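Local coordinates for putative glyoxalase superfamily protein (Ralstonia eutropha, PDB 3IUZ), which probably acts as an iron(II)-dependent dioxygenase of the 2-oxoadipate dioxygenase/decarboxylase family, within the glyoxalase superfamily, at residues 103-108 and 168-173; 124-129 and 146-151; 240-245 and 306-311; 281-286 and 293-298. All blocks are in the same frame, centred on the assembly; numbering follows the deposited sequence.

Contact 1: 103-108 and 168-173; sequences FTRILR and ADPLTP
Arg105 of helix 101-110 reaches across to Asp169, whose Asx turn shapes the loop ahead of helix 173-185. Arg105 CB carries CG between the backbone N and the carbonyl carbon (chi1 76°), and from there an extended chain runs outward to meet Leu171, which comes from the opposite direction. Arg105 CG and CD each pass 3.9 Å from Leu171 CD2, and Arg105 NE comes to 3.7 Å from the same methyl while donating to Ala102 O. Above the guanidinium, Leu171 CB covers one face near its rim. Arg105 uses NH1 and NH2 in a bidentate salt bridge, the two planes 35° apart: NH1 lies 2.8 Å from Asp169 OD2 on its syn side, and Arg105 NH2 meets Asp169 OD1 at 2.7 Å from above the carboxylate plane. The other Leu171 methyl, CD1, packs 3.8 Å from Ile106 CG1, and both residues also touch Leu200. Asp169 OD1 is gripped twice, because Leu171 N donates to it over 2.9 Å from the face opposite to Arg105 NH2.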
loop_
_atom_site.group_PDB
_atom_site.type_symbol
_atom_site.label_atom_id
_atom_site.label_comp_id
_atom_site.label_asym_id
_atom_site.label_seq_id
_atom_site.Cartn_x
_atom_site.Cartn_y
_atom_site.Cartn_z
ATOM N N PHE A 103 -9.550 2.652 5.844
ATOM C CA PHE A 103 -9.170 3.025 4.495
ATOM C C PHE A 103 -10.318 3.145 3.474
ATOM O O PHE A 103 -10.217 3.953 2.584
ATOM C CB PHE A 103 -8.087 2.061 4.001
ATOM C CG PHE A 103 -6.796 2.302 4.693
ATOM C CD1 PHE A 103 -5.991 3.348 4.284
ATOM C CD2 PHE A 103 -6.498 1.639 5.881
ATOM C CE1 PHE A 103 -4.877 3.675 4.988
ATOM C CE2 PHE A 103 -5.378 1.963 6.586
ATOM C CZ PHE A 103 -4.555 2.964 6.123
ATOM N N THR A 104 -11.399 2.389 3.596
ATOM C CA THR A 104 -12.485 2.578 2.631
ATOM C C THR A 104 -13.089 4.013 2.710
ATOM O O THR A 104 -13.523 4.539 1.706
ATOM C CB THR A 104 -13.586 1.535 2.764
ATOM O OG1 THR A 104 -13.979 1.401 4.112
ATOM C CG2 THR A 104 -13.072 0.147 2.250
ATOM N N ARG A 105 -13.122 4.588 3.899
ATOM C CA ARG A 105 -13.508 5.977 4.123
ATOM C C ARG A 105 -12.613 6.998 3.386
ATOM O O ARG A 105 -13.015 8.152 3.240
ATOM C CB ARG A 105 -13.527 6.309 5.599
ATOM C CG ARG A 105 -12.114 6.493 6.223
ATOM C CD ARG A 105 -12.090 6.557 7.732
ATOM N NE ARG A 105 -10.713 6.516 8.236
ATOM C CZ ARG A 105 -10.253 7.154 9.314
ATOM N NH1 ARG A 105 -11.032 7.911 10.084
ATOM N NH2 ARG A 105 -8.993 6.987 9.665
ATOM N N ILE A 106 -11.430 6.547 2.918
ATOM C CA ILE A 106 -10.525 7.326 2.108
ATOM C C ILE A 106 -10.656 6.929 0.634
ATOM O O ILE A 106 -10.814 7.784 -0.249
ATOM C CB ILE A 106 -9.033 7.134 2.551
ATOM C CG1 ILE A 106 -8.785 7.578 3.997
ATOM C CG2 ILE A 106 -8.083 7.837 1.576
ATOM C CD1 ILE A 106 -7.352 7.135 4.592
ATOM N N LEU A 107 -10.579 5.629 0.340
ATOM C CA LEU A 107 -10.518 5.200 -1.049
ATOM C C LEU A 107 -11.832 5.457 -1.791
ATOM O O LEU A 107 -11.818 5.706 -2.991
ATOM C CB LEU A 107 -10.216 3.686 -1.143
ATOM C CG LEU A 107 -8.898 3.267 -0.476
ATOM C CD1 LEU A 107 -8.593 1.795 -0.500
ATOM C CD2 LEU A 107 -7.736 4.042 -1.114
ATOM N N ARG A 108 -12.961 5.342 -1.080
ATOM C CA ARG A 108 -14.283 5.465 -1.709
ATOM C C ARG A 108 -14.463 6.888 -2.245
ATOM O O ARG A 108 -14.707 7.041 -3.417
ATOM C CB ARG A 108 -15.388 5.034 -0.753
ATOM C CG ARG A 108 -15.369 3.553 -0.459
ATOM C CD ARG A 108 -15.865 2.673 -1.589
ATOM N NE ARG A 108 -17.305 2.753 -1.686
ATOM C CZ ARG A 108 -18.012 3.090 -2.748
ATOM N NH1 ARG A 108 -17.444 3.388 -3.911
ATOM N NH2 ARG A 108 -19.340 3.161 -2.632
ATOM N N ALA A 168 -3.781 6.212 16.960
ATOM C CA ALA A 168 -4.270 7.537 16.544
ATOM C C ALA A 168 -5.147 7.369 15.308
ATOM O O ALA A 168 -5.056 6.342 14.612
ATOM C CB ALA A 168 -3.125 8.492 16.233
ATOM N N ASP A 169 -6.020 8.360 15.075
ATOM C CA ASP A 169 -6.681 8.503 13.774
ATOM C C ASP A 169 -5.944 9.529 12.938
ATOM O O ASP A 169 -5.974 10.754 13.219
ATOM C CB ASP A 169 -8.162 8.871 13.926
ATOM C CG ASP A 169 -8.907 8.885 12.574
ATOM O OD1 ASP A 169 -8.234 8.822 11.521
ATOM O OD2 ASP A 169 -10.170 8.932 12.578
ATOM N N PRO A 170 -5.232 9.065 11.900
ATOM C CA PRO A 170 -4.474 10.002 11.070
ATOM C C PRO A 170 -5.276 10.852 10.086
ATOM O O PRO A 170 -4.739 11.800 9.515
ATOM C CB PRO A 170 -3.568 9.052 10.274
ATOM C CG PRO A 170 -4.506 7.898 10.024
ATOM C CD PRO A 170 -5.197 7.706 11.324
ATOM N N LEU A 171 -6.545 10.540 9.887
ATOM C CA LEU A 171 -7.355 11.249 8.876
ATOM C C LEU A 171 -7.948 12.536 9.467
ATOM O O LEU A 171 -9.005 12.521 10.061
ATOM C CB LEU A 171 -8.464 10.315 8.389
ATOM C CG LEU A 171 -9.180 10.824 7.116
ATOM C CD1 LEU A 171 -8.272 10.832 5.927
ATOM C CD2 LEU A 171 -10.433 9.968 6.824
ATOM N N THR A 172 -7.277 13.644 9.239
ATOM C CA THR A 172 -7.550 14.876 9.923
ATOM C C THR A 172 -8.861 15.527 9.379
ATOM O O THR A 172 -9.349 15.146 8.308
ATOM C CB THR A 172 -6.408 15.862 9.731
ATOM O OG1 THR A 172 -6.419 16.372 8.394
ATOM C CG2 THR A 172 -5.023 15.256 10.110
ATOM N N PRO A 173 -9.372 16.547 10.080
ATOM C CA PRO A 173 -10.579 17.213 9.592
ATOM C C PRO A 173 -10.395 17.899 8.255
ATOM O O PRO A 173 -11.312 17.933 7.451
ATOM C CB PRO A 173 -10.888 18.246 10.663
ATOM C CG PRO A 173 -10.062 17.884 11.878
ATOM C CD PRO A 173 -9.066 16.876 11.488
#

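Contact 2: 124-129 and 146-151; sequences SMTGRS and EFHPER
Glu146 OE1 is gripped by two groups, Arg128 NH1 at 2.9 Å and a water at 2.6 Å that donates to it and also accepts from Arg128 NH2. The salt bridge is nearly straight (167°), but the two flat groups stand almost perpendicular: Glu146 OE1 lies in the guanidinium plane, whereas NH1 comes from well above the carboxylate plane. An extended chain brings the Arg128 guanidinium over Thr126, whose CG2 covers one of its faces, and Glu146 OE2 turns to the backbone N of Glu100. Further along the same face of the hairpin, Thr126 OG1 meets the edge of the His148 ring, 2.6 Å from NE2; either partner could be the donor. The first torsion of Thr126 (chi1 -53°) sets OG1 anti to the carbonyl carbon, leaving CG2 for the arginine.

Backbone bonds hold the antiparallel register. Thr126 and Glu146 exchange both of theirs as a hydrogen-bonded pair, and His148 N donates to Ser124 O at 2.9 Å. Met125 and Phe147 occupy the other face, their side chains crossing at about a right angle with Met125 CG 3.9 Å from Phe147 CD1. Strand 125-132 is flanked on its far side by strand 112-120, with a G1 bulge at Ser124 and Met125 opposite Leu120. Strand 141-147 runs beside strand 80-87, and Phe147 packs against Met226 and Ile229 of helix 224-232.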
loop_
_atom_site.group_PDB
_atom_site.type_symbol
_atom_site.label_atom_id
_atom_site.label_comp_id
_atom_site.label_asym_id
_atom_site.label_seq_id
_atom_site.Cartn_x
_atom_site.Cartn_y
_atom_site.Cartn_z
ATOM N N SER A 124 -5.983 -16.228 8.940
ATOM C CA SER A 124 -6.949 -15.448 9.721
ATOM C C SER A 124 -7.129 -14.007 9.243
ATOM O O SER A 124 -7.219 -13.064 10.065
ATOM C CB SER A 124 -6.580 -15.442 11.193
ATOM O OG SER A 124 -6.523 -16.765 11.630
HETATM N N MSE A 125 -7.156 -13.846 7.928
HETATM C CA MSE A 125 -7.443 -12.542 7.324
HETATM C C MSE A 125 -8.500 -12.617 6.217
HETATM O O MSE A 125 -8.788 -13.691 5.669
HETATM C CB MSE A 125 -6.172 -11.927 6.744
HETATM C CG MSE A 125 -4.967 -11.887 7.709
HETATM SE SE MSE A 125 -3.725 -10.477 7.172
HETATM C CE MSE A 125 -3.139 -11.015 5.473
ATOM N N THR A 126 -9.103 -11.474 5.955
ATOM C CA THR A 126 -9.943 -11.252 4.782
ATOM C C THR A 126 -9.326 -10.181 3.928
ATOM O O THR A 126 -9.040 -9.022 4.382
ATOM C CB THR A 126 -11.372 -10.792 5.180
ATOM O OG1 THR A 126 -11.916 -11.722 6.117
ATOM C CG2 THR A 126 -12.275 -10.687 3.916
ATOM N N GLY A 127 -9.140 -10.501 2.660
ATOM C CA GLY A 127 -8.618 -9.515 1.729
ATOM C C GLY A 127 -9.670 -9.032 0.759
ATOM O O GLY A 127 -10.557 -9.799 0.382
ATOM N N ARG A 128 -9.583 -7.758 0.398
ATOM C CA ARG A 128 -10.512 -7.140 -0.569
ATOM C C ARG A 128 -9.728 -6.246 -1.505
ATOM O O ARG A 128 -8.821 -5.521 -1.087
ATOM C CB ARG A 128 -11.569 -6.321 0.153
ATOM C CG ARG A 128 -12.464 -7.138 1.034
ATOM C CD ARG A 128 -13.609 -6.345 1.681
ATOM N NE ARG A 128 -14.449 -7.162 2.600
ATOM C CZ ARG A 128 -14.184 -7.415 3.882
ATOM N NH1 ARG A 128 -13.061 -7.002 4.450
ATOM N NH2 ARG A 128 -15.052 -8.110 4.608
ATOM N N SER A 129 -10.072 -6.260 -2.776
ATOM C CA SER A 129 -9.429 -5.363 -3.724
ATOM C C SER A 129 -10.351 -4.205 -4.089
ATOM O O SER A 129 -11.593 -4.360 -4.109
ATOM C CB SER A 129 -9.017 -6.126 -4.968
ATOM O OG SER A 129 -10.183 -6.601 -5.639
ATOM N N GLU A 146 -7.783 -7.400 6.339
ATOM C CA GLU A 146 -8.161 -7.301 7.728
ATOM C C GLU A 146 -7.708 -8.538 8.480
ATOM O O GLU A 146 -8.046 -9.695 8.111
ATOM C CB GLU A 146 -9.672 -7.237 7.897
ATOM C CG GLU A 146 -10.368 -6.106 7.188
ATOM C CD GLU A 146 -11.857 -6.096 7.493
ATOM O OE1 GLU A 146 -12.552 -7.148 7.301
ATOM O OE2 GLU A 146 -12.308 -5.006 7.880
ATOM N N PHE A 147 -6.989 -8.307 9.569
ATOM C CA PHE A 147 -6.644 -9.390 10.499
ATOM C C PHE A 147 -7.750 -9.636 11.556
ATOM O O PHE A 147 -8.282 -8.689 12.163
ATOM C CB PHE A 147 -5.288 -9.118 11.193
ATOM C CG PHE A 147 -4.883 -10.234 12.057
ATOM C CD1 PHE A 147 -4.343 -11.357 11.510
ATOM C CD2 PHE A 147 -5.164 -10.214 13.424
ATOM C CE1 PHE A 147 -4.055 -12.436 12.297
ATOM C CE2 PHE A 147 -4.856 -11.321 14.212
ATOM C CZ PHE A 147 -4.316 -12.405 13.627
ATOM N N HIS A 148 -8.035 -10.922 11.797
ATOM C CA HIS A 148 -9.092 -11.410 12.689
ATOM C C HIS A 148 -8.526 -12.123 13.926
ATOM O O HIS A 148 -8.150 -13.295 13.842
ATOM C CB HIS A 148 -10.005 -12.407 11.950
ATOM C CG HIS A 148 -10.602 -11.852 10.690
ATOM N ND1 HIS A 148 -11.400 -10.737 10.700
ATOM C CD2 HIS A 148 -10.530 -12.256 9.394
ATOM C CE1 HIS A 148 -11.764 -10.440 9.458
ATOM N NE2 HIS A 148 -11.266 -11.353 8.644
ATOM N N PRO A 149 -8.525 -11.430 15.081
ATOM C CA PRO A 149 -7.952 -12.027 16.311
ATOM C C PRO A 149 -8.811 -13.058 17.014
ATOM O O PRO A 149 -8.325 -13.707 17.946
ATOM C CB PRO A 149 -7.768 -10.797 17.237
ATOM C CG PRO A 149 -7.783 -9.582 16.308
ATOM C CD PRO A 149 -8.798 -9.984 15.262
ATOM N N GLU A 150 -10.084 -13.173 16.625
ATOM C CA GLU A 150 -11.102 -13.918 17.416
ATOM C C GLU A 150 -10.683 -15.311 17.841
ATOM O O GLU A 150 -10.944 -15.736 18.970
ATOM C CB GLU A 150 -12.430 -14.058 16.623
ATOM C CG GLU A 150 -13.329 -12.833 16.684
ATOM C CD GLU A 150 -12.859 -11.658 15.811
ATOM O OE1 GLU A 150 -11.841 -11.775 15.068
ATOM O OE2 GLU A 150 -13.565 -10.614 15.844
ATOM N N ARG A 151 -10.092 -16.052 16.918
ATOM C CA ARG A 151 -9.849 -17.466 17.185
ATOM C C ARG A 151 -8.566 -17.740 17.937
ATOM O O ARG A 151 -8.290 -18.881 18.253
ATOM C CB ARG A 151 -9.888 -18.280 15.887
ATOM C CG ARG A 151 -11.316 -18.314 15.283
ATOM C CD ARG A 151 -11.320 -18.943 13.900
ATOM N NE ARG A 151 -10.388 -20.076 13.856
ATOM C CZ ARG A 151 -10.700 -21.361 14.065
ATOM N NH1 ARG A 151 -11.958 -21.743 14.325
ATOM N NH2 ARG A 151 -9.736 -22.281 14.016
HETATM O O HOH W 1 -14.833 -8.325 7.463
#

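Contact 3: 240-245 and 306-311; sequences TDRVDD and ITRDRF
The contact belongs to the parallel pairing of strands 238-242 and 293-306 in the mixed sheet, with Arg242 and Ile306 as a bridge pair. Ile306 uses both its backbone polar atoms: its N donates to Asp241 O at 2.9 Å, and its O accepts from Val243 N at 2.8 Å. Beyond the bridge a side chain adds to the link: in one of its two modelled conformers Thr307 OG1 lies 2.7 Å from Val243 O, well above the carbonyl plane, so this bond to the other segment is only partly supported. A water also joins the segments, donating to Val243 O and accepting from Arg308 N at 2.8 Å.

On the face of Arg242 and Ile306, the Ile306 CG2 methyl fits tightly against Thr240 CG2, 3.4 Å away, with the two side chains crossing at about a right angle. Arg242 and Arg308 also cross nearly perpendicularly, and their guanidinium planes are at 90°. Arg242 NE lies 3.8 Å from Arg308 CD, while Ile306 CD1 covers one face of the Arg308 guanidinium. Arg308 NH1 donates to the backbone O atoms of Asp322 and Gly324, and Asp81 OD1 forms salt bridges with the NE atoms of both arginines. This shared carboxylate is likely to offset the proximity of the two positive charges, so that one acid on strand 80-87 bonds to an arginine from each segment.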
loop_
_atom_site.group_PDB
_atom_site.type_symbol
_atom_site.label_atom_id
_atom_site.label_comp_id
_atom_site.label_asym_id
_atom_site.label_seq_id
_atom_site.Cartn_x
_atom_site.Cartn_y
_atom_site.Cartn_z
ATOM N N THR A 240 3.433 -3.762 -6.131
ATOM C CA THR A 240 3.493 -4.723 -7.220
ATOM C C THR A 240 3.570 -4.053 -8.562
ATOM O O THR A 240 2.875 -3.051 -8.825
ATOM C CB THR A 240 2.279 -5.655 -7.156
ATOM O OG1 THR A 240 2.263 -6.278 -5.875
ATOM C CG2 THR A 240 2.278 -6.759 -8.264
ATOM N N ASP A 241 4.379 -4.636 -9.434
ATOM C CA ASP A 241 4.780 -4.015 -10.703
ATOM C C ASP A 241 4.264 -4.978 -11.749
ATOM O O ASP A 241 4.577 -6.175 -11.697
ATOM C CB ASP A 241 6.312 -3.883 -10.708
ATOM C CG ASP A 241 6.900 -3.289 -11.973
ATOM O OD1 ASP A 241 6.181 -3.034 -12.975
ATOM O OD2 ASP A 241 8.147 -3.056 -11.956
ATOM N N ARG A 242 3.458 -4.454 -12.674
ATOM C CA ARG A 242 2.829 -5.274 -13.701
ATOM C C ARG A 242 3.762 -5.396 -14.907
ATOM O O ARG A 242 4.055 -4.387 -15.582
ATOM C CB ARG A 242 1.476 -4.695 -14.139
ATOM C CG ARG A 242 0.738 -5.611 -15.103
ATOM C CD ARG A 242 -0.535 -4.920 -15.670
ATOM N NE ARG A 242 -1.404 -4.438 -14.583
ATOM C CZ ARG A 242 -2.436 -3.634 -14.739
ATOM N NH1 ARG A 242 -2.715 -3.142 -15.942
ATOM N NH2 ARG A 242 -3.197 -3.305 -13.691
ATOM N N VAL A 243 4.230 -6.617 -15.163
ATOM C CA VAL A 243 5.239 -6.888 -16.189
ATOM C C VAL A 243 4.703 -7.887 -17.186
ATOM O O VAL A 243 3.702 -8.595 -16.931
ATOM C CB VAL A 243 6.599 -7.384 -15.575
ATOM C CG1 VAL A 243 7.198 -6.298 -14.638
ATOM C CG2 VAL A 243 6.420 -8.719 -14.782
ATOM N N ASP A 244 5.366 -7.948 -18.349
ATOM C CA ASP A 244 4.935 -8.838 -19.428
ATOM C C ASP A 244 5.122 -10.284 -19.087
ATOM O O ASP A 244 4.348 -11.120 -19.555
ATOM C CB ASP A 244 5.747 -8.613 -20.704
ATOM C CG ASP A 244 5.457 -7.277 -21.376
ATOM O OD1 ASP A 244 4.347 -6.705 -21.195
ATOM O OD2 ASP A 244 6.365 -6.820 -22.110
ATOM N N ASP A 245 6.169 -10.608 -18.329
ATOM C CA ASP A 245 6.520 -11.995 -18.086
ATOM C C ASP A 245 7.259 -12.216 -16.784
ATOM O O ASP A 245 8.476 -12.045 -16.712
ATOM C CB ASP A 245 7.377 -12.561 -19.253
ATOM C CG ASP A 245 7.901 -13.991 -18.980
ATOM O OD1 ASP A 245 7.316 -14.784 -18.217
ATOM O OD2 ASP A 245 8.951 -14.322 -19.530
ATOM N N ILE A 306 3.851 -8.963 -11.156
ATOM C CA ILE A 306 2.616 -9.629 -11.531
ATOM C C ILE A 306 2.485 -9.558 -13.040
ATOM O O ILE A 306 2.865 -8.563 -13.650
ATOM C CB ILE A 306 1.397 -8.958 -10.872
ATOM C CG1 ILE A 306 0.120 -9.810 -11.051
ATOM C CG2 ILE A 306 1.207 -7.525 -11.385
ATOM C CD1 ILE A 306 -0.970 -9.445 -9.943
ATOM N N THR A 307 1.986 -10.640 -13.627
ATOM C CA THR A 307 1.537 -10.638 -15.013
ATOM C C THR A 307 0.016 -10.943 -15.034
ATOM O O THR A 307 -0.466 -11.855 -14.332
ATOM C CB THR A 307 2.344 -11.646 -15.888
ATOM O OG1 THR A 307 3.665 -11.143 -16.103
ATOM C CG2 THR A 307 1.684 -11.859 -17.250
ATOM N N ARG A 308 -0.732 -10.164 -15.793
ATOM C CA ARG A 308 -2.187 -10.320 -15.853
ATOM C C ARG A 308 -2.531 -10.523 -17.319
ATOM O O ARG A 308 -2.328 -9.626 -18.138
ATOM C CB ARG A 308 -2.918 -9.092 -15.339
ATOM C CG ARG A 308 -2.753 -8.811 -13.909
ATOM C CD ARG A 308 -3.497 -7.505 -13.575
ATOM N NE ARG A 308 -3.434 -7.196 -12.153
ATOM C CZ ARG A 308 -4.035 -7.884 -11.195
ATOM N NH1 ARG A 308 -4.831 -8.934 -11.455
ATOM N NH2 ARG A 308 -3.884 -7.470 -9.951
ATOM N N ASP A 309 -3.058 -11.693 -17.631
ATOM C CA ASP A 309 -3.490 -11.975 -18.972
ATOM C C ASP A 309 -4.671 -11.077 -19.339
ATOM O O ASP A 309 -5.489 -10.711 -18.481
ATOM C CB ASP A 309 -3.932 -13.428 -19.086
ATOM C CG ASP A 309 -2.780 -14.390 -19.220
ATOM O OD1 ASP A 309 -1.601 -13.969 -19.175
ATOM O OD2 ASP A 309 -3.099 -15.596 -19.356
ATOM N N ARG A 310 -4.762 -10.751 -20.617
ATOM C CA ARG A 310 -5.896 -9.988 -21.146
ATOM C C ARG A 310 -6.987 -10.946 -21.618
ATOM O O ARG A 310 -6.687 -12.057 -22.059
ATOM C CB ARG A 310 -5.418 -9.066 -22.282
ATOM N N PHE A 311 -8.255 -10.566 -21.477
ATOM C CA PHE A 311 -9.355 -11.341 -22.064
ATOM C C PHE A 311 -9.452 -10.995 -23.560
ATOM O O PHE A 311 -9.628 -11.885 -24.421
ATOM C CB PHE A 311 -10.679 -11.031 -21.390
ATOM C CG PHE A 311 -10.748 -11.458 -19.952
ATOM C CD1 PHE A 311 -11.081 -12.764 -19.615
ATOM C CD2 PHE A 311 -10.502 -10.544 -18.920
ATOM C CE1 PHE A 311 -11.194 -13.149 -18.279
ATOM C CE2 PHE A 311 -10.595 -10.938 -17.576
ATOM C CZ PHE A 311 -10.939 -12.237 -17.264
HETATM O O HOH W 2 0.814 -8.402 -17.354
#

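Contact 4: 281-286 and 293-298; sequences TVRRQF and TVERDV
Arg283 turns its guanidinium over Glu295 on one face of an antiparallel beta hairpin formed by strands 281-287 and 293-306. The two side chains cross at about a right angle, and their flat groups lie 77° apart. Glu295 CB covers one guanidinium face, while Arg283 NE donates at 2.9 Å to Glu295 OE1 on its anti side. With CG anti to the backbone N, Arg283 bends at chi2 (89°), bringing NH1 to Asp297 OD2 at 2.9 Å; that second hydrogen bond is weak, with an angle of 123°. Next to them, Gln285 lies beside Glu295 and points the same way, its CB 3.8 Å from Thr293 CG2.

The opposite face mixes valines and Phe286 with the aliphatic parts of Arg284 and Arg296. Phe286 crosses Arg296 nearly at a right angle, CE1 lying 3.6 Å from Arg296 CB, and the edge of its ring meets Val298 CG1. Val298 CG2 packs 3.5 Å from Arg284 CG, again with the side chains perpendicular, and touches Val282 CG2 at 3.8 Å. Tyr216 and Thr231 from helices 213-222 and 224-232 adjoin this layer. Three hydrogen-bonded residue pairs, each with two backbone bonds, fix the register. The chemistry is thus divided between a charged network on the outward face, where one arginine probably balances two acids, and mainly apolar packing toward the helices, with a salt bridge from Arg284 NE to Glu232 among it.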
loop_
_atom_site.group_PDB
_atom_site.type_symbol
_atom_site.label_atom_id
_atom_site.label_comp_id
_atom_site.label_asym_id
_atom_site.label_seq_id
_atom_site.Cartn_x
_atom_site.Cartn_y
_atom_site.Cartn_z
ATOM N N THR A 281 14.725 -6.609 5.611
ATOM C CA THR A 281 14.659 -6.510 7.034
ATOM C C THR A 281 14.741 -5.058 7.474
ATOM O O THR A 281 15.457 -4.298 6.873
ATOM C CB THR A 281 15.824 -7.321 7.613
ATOM O OG1 THR A 281 15.664 -8.675 7.164
ATOM C CG2 THR A 281 15.854 -7.300 9.100
ATOM N N VAL A 282 14.020 -4.684 8.527
ATOM C CA VAL A 282 14.012 -3.299 9.014
ATOM C C VAL A 282 14.268 -3.284 10.496
ATOM O O VAL A 282 13.989 -4.245 11.181
ATOM C CB VAL A 282 12.650 -2.571 8.699
ATOM C CG1 VAL A 282 12.486 -2.369 7.223
ATOM C CG2 VAL A 282 11.454 -3.373 9.240
ATOM N N ARG A 283 14.774 -2.169 10.987
ATOM C CA ARG A 283 15.097 -2.025 12.392
ATOM C C ARG A 283 13.917 -1.287 13.048
ATOM O O ARG A 283 13.466 -0.246 12.559
ATOM C CB ARG A 283 16.399 -1.242 12.497
ATOM C CG ARG A 283 17.019 -1.184 13.824
ATOM C CD ARG A 283 17.954 -2.316 14.073
ATOM N NE ARG A 283 18.612 -2.169 15.367
ATOM C CZ ARG A 283 19.041 -3.178 16.127
ATOM N NH1 ARG A 283 18.884 -4.454 15.754
ATOM N NH2 ARG A 283 19.623 -2.905 17.289
ATOM N N ARG A 284 13.417 -1.844 14.135
ATOM C CA ARG A 284 12.250 -1.327 14.814
ATOM C C ARG A 284 12.468 -1.292 16.306
ATOM O O ARG A 284 13.236 -2.096 16.879
ATOM C CB ARG A 284 11.019 -2.196 14.507
ATOM C CG ARG A 284 10.577 -2.186 13.051
ATOM C CD ARG A 284 9.988 -0.813 12.616
ATOM N NE ARG A 284 9.606 -0.828 11.204
ATOM C CZ ARG A 284 10.215 -0.162 10.237
ATOM N NH1 ARG A 284 11.247 0.606 10.507
ATOM N NH2 ARG A 284 9.804 -0.253 8.985
ATOM N N GLN A 285 11.753 -0.364 16.942
ATOM C CA GLN A 285 11.804 -0.213 18.377
ATOM C C GLN A 285 10.683 -0.966 19.079
ATOM O O GLN A 285 9.587 -1.117 18.573
ATOM C CB GLN A 285 11.734 1.262 18.747
ATOM C CG GLN A 285 12.942 2.042 18.279
ATOM C CD GLN A 285 12.815 3.516 18.531
ATOM O OE1 GLN A 285 11.754 4.114 18.344
ATOM N NE2 GLN A 285 13.906 4.117 18.943
ATOM N N PHE A 286 10.982 -1.416 20.273
ATOM C CA PHE A 286 10.062 -2.086 21.151
ATOM C C PHE A 286 10.290 -1.668 22.606
ATOM O O PHE A 286 11.359 -1.208 22.968
ATOM C CB PHE A 286 10.257 -3.589 21.104
ATOM C CG PHE A 286 10.060 -4.178 19.766
ATOM C CD1 PHE A 286 11.092 -4.182 18.841
ATOM C CD2 PHE A 286 8.841 -4.767 19.415
ATOM C CE1 PHE A 286 10.914 -4.775 17.583
ATOM C CE2 PHE A 286 8.668 -5.339 18.182
ATOM C CZ PHE A 286 9.721 -5.347 17.253
ATOM N N THR A 293 13.590 1.192 25.841
ATOM C CA THR A 293 13.445 1.023 24.402
ATOM C C THR A 293 14.535 0.103 23.935
ATOM O O THR A 293 15.715 0.363 24.220
ATOM C CB THR A 293 13.573 2.325 23.622
ATOM O OG1 THR A 293 12.565 3.221 24.064
ATOM C CG2 THR A 293 13.348 2.092 22.111
ATOM N N VAL A 294 14.147 -0.982 23.276
ATOM C CA VAL A 294 15.099 -1.925 22.686
ATOM C C VAL A 294 14.809 -2.008 21.186
ATOM O O VAL A 294 13.788 -1.554 20.722
ATOM C CB VAL A 294 15.007 -3.315 23.326
ATOM C CG1 VAL A 294 15.190 -3.227 24.869
ATOM C CG2 VAL A 294 13.705 -3.963 22.967
ATOM N N GLU A 295 15.716 -2.566 20.416
ATOM C CA GLU A 295 15.529 -2.612 18.977
ATOM C C GLU A 295 15.670 -4.027 18.500
ATOM O O GLU A 295 16.425 -4.788 19.062
ATOM C CB GLU A 295 16.564 -1.730 18.276
ATOM C CG GLU A 295 16.407 -0.240 18.593
ATOM C CD GLU A 295 17.157 0.646 17.628
ATOM O OE1 GLU A 295 18.126 0.168 16.989
ATOM O OE2 GLU A 295 16.760 1.818 17.476
ATOM N N ARG A 296 14.964 -4.364 17.438
ATOM C CA ARG A 296 15.127 -5.643 16.796
ATOM C C ARG A 296 14.999 -5.451 15.292
ATOM O O ARG A 296 14.378 -4.498 14.818
ATOM C CB ARG A 296 14.045 -6.614 17.258
ATOM C CG ARG A 296 14.176 -7.080 18.668
ATOM C CD ARG A 296 15.280 -8.124 18.774
ATOM N NE ARG A 296 15.220 -8.807 20.045
ATOM C CZ ARG A 296 15.588 -8.286 21.205
ATOM N NH1 ARG A 296 16.046 -7.036 21.296
ATOM N NH2 ARG A 296 15.495 -9.030 22.300
ATOM N N ASP A 297 15.577 -6.396 14.561
ATOM C CA ASP A 297 15.496 -6.442 13.108
ATOM C C ASP A 297 14.342 -7.366 12.744
ATOM O O ASP A 297 14.299 -8.521 13.178
ATOM C CB ASP A 297 16.799 -6.966 12.516
ATOM C CG ASP A 297 17.996 -6.121 12.946
ATOM O OD1 ASP A 297 18.160 -5.005 12.414
ATOM O OD2 ASP A 297 18.747 -6.590 13.810
ATOM N N VAL A 298 13.375 -6.849 11.983
ATOM C CA VAL A 298 12.165 -7.638 11.744
ATOM C C VAL A 298 11.861 -7.520 10.248
ATOM O O VAL A 298 12.403 -6.647 9.598
ATOM C CB VAL A 298 10.975 -7.105 12.602
ATOM C CG1 VAL A 298 11.218 -7.285 14.074
ATOM C CG2 VAL A 298 10.633 -5.606 12.249
#

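Contacts 2, 3 and 4 all belong to the mixed sheet, whereas contact 1 ties helix 101-110 to the loop before helix 173-185. Along the chain contact 2 is nested within the loop closed by contact 1; contact 3 follows, and encloses contact 4. Strand 293-306 serves both of the latter, pairing with strand 281-287 near its start and with strand 238-242 at its end, although their centres are about 35 Å apart. Contacts 1 and 3 lie on opposite sides of the chain's centre, about 30 Å between centres. Strand 80-87 connects the sheet pairings, running beside 141-147 and 238-242, so sequence-distant segments join one mixed sheet, against which helices such as 224-232 pack.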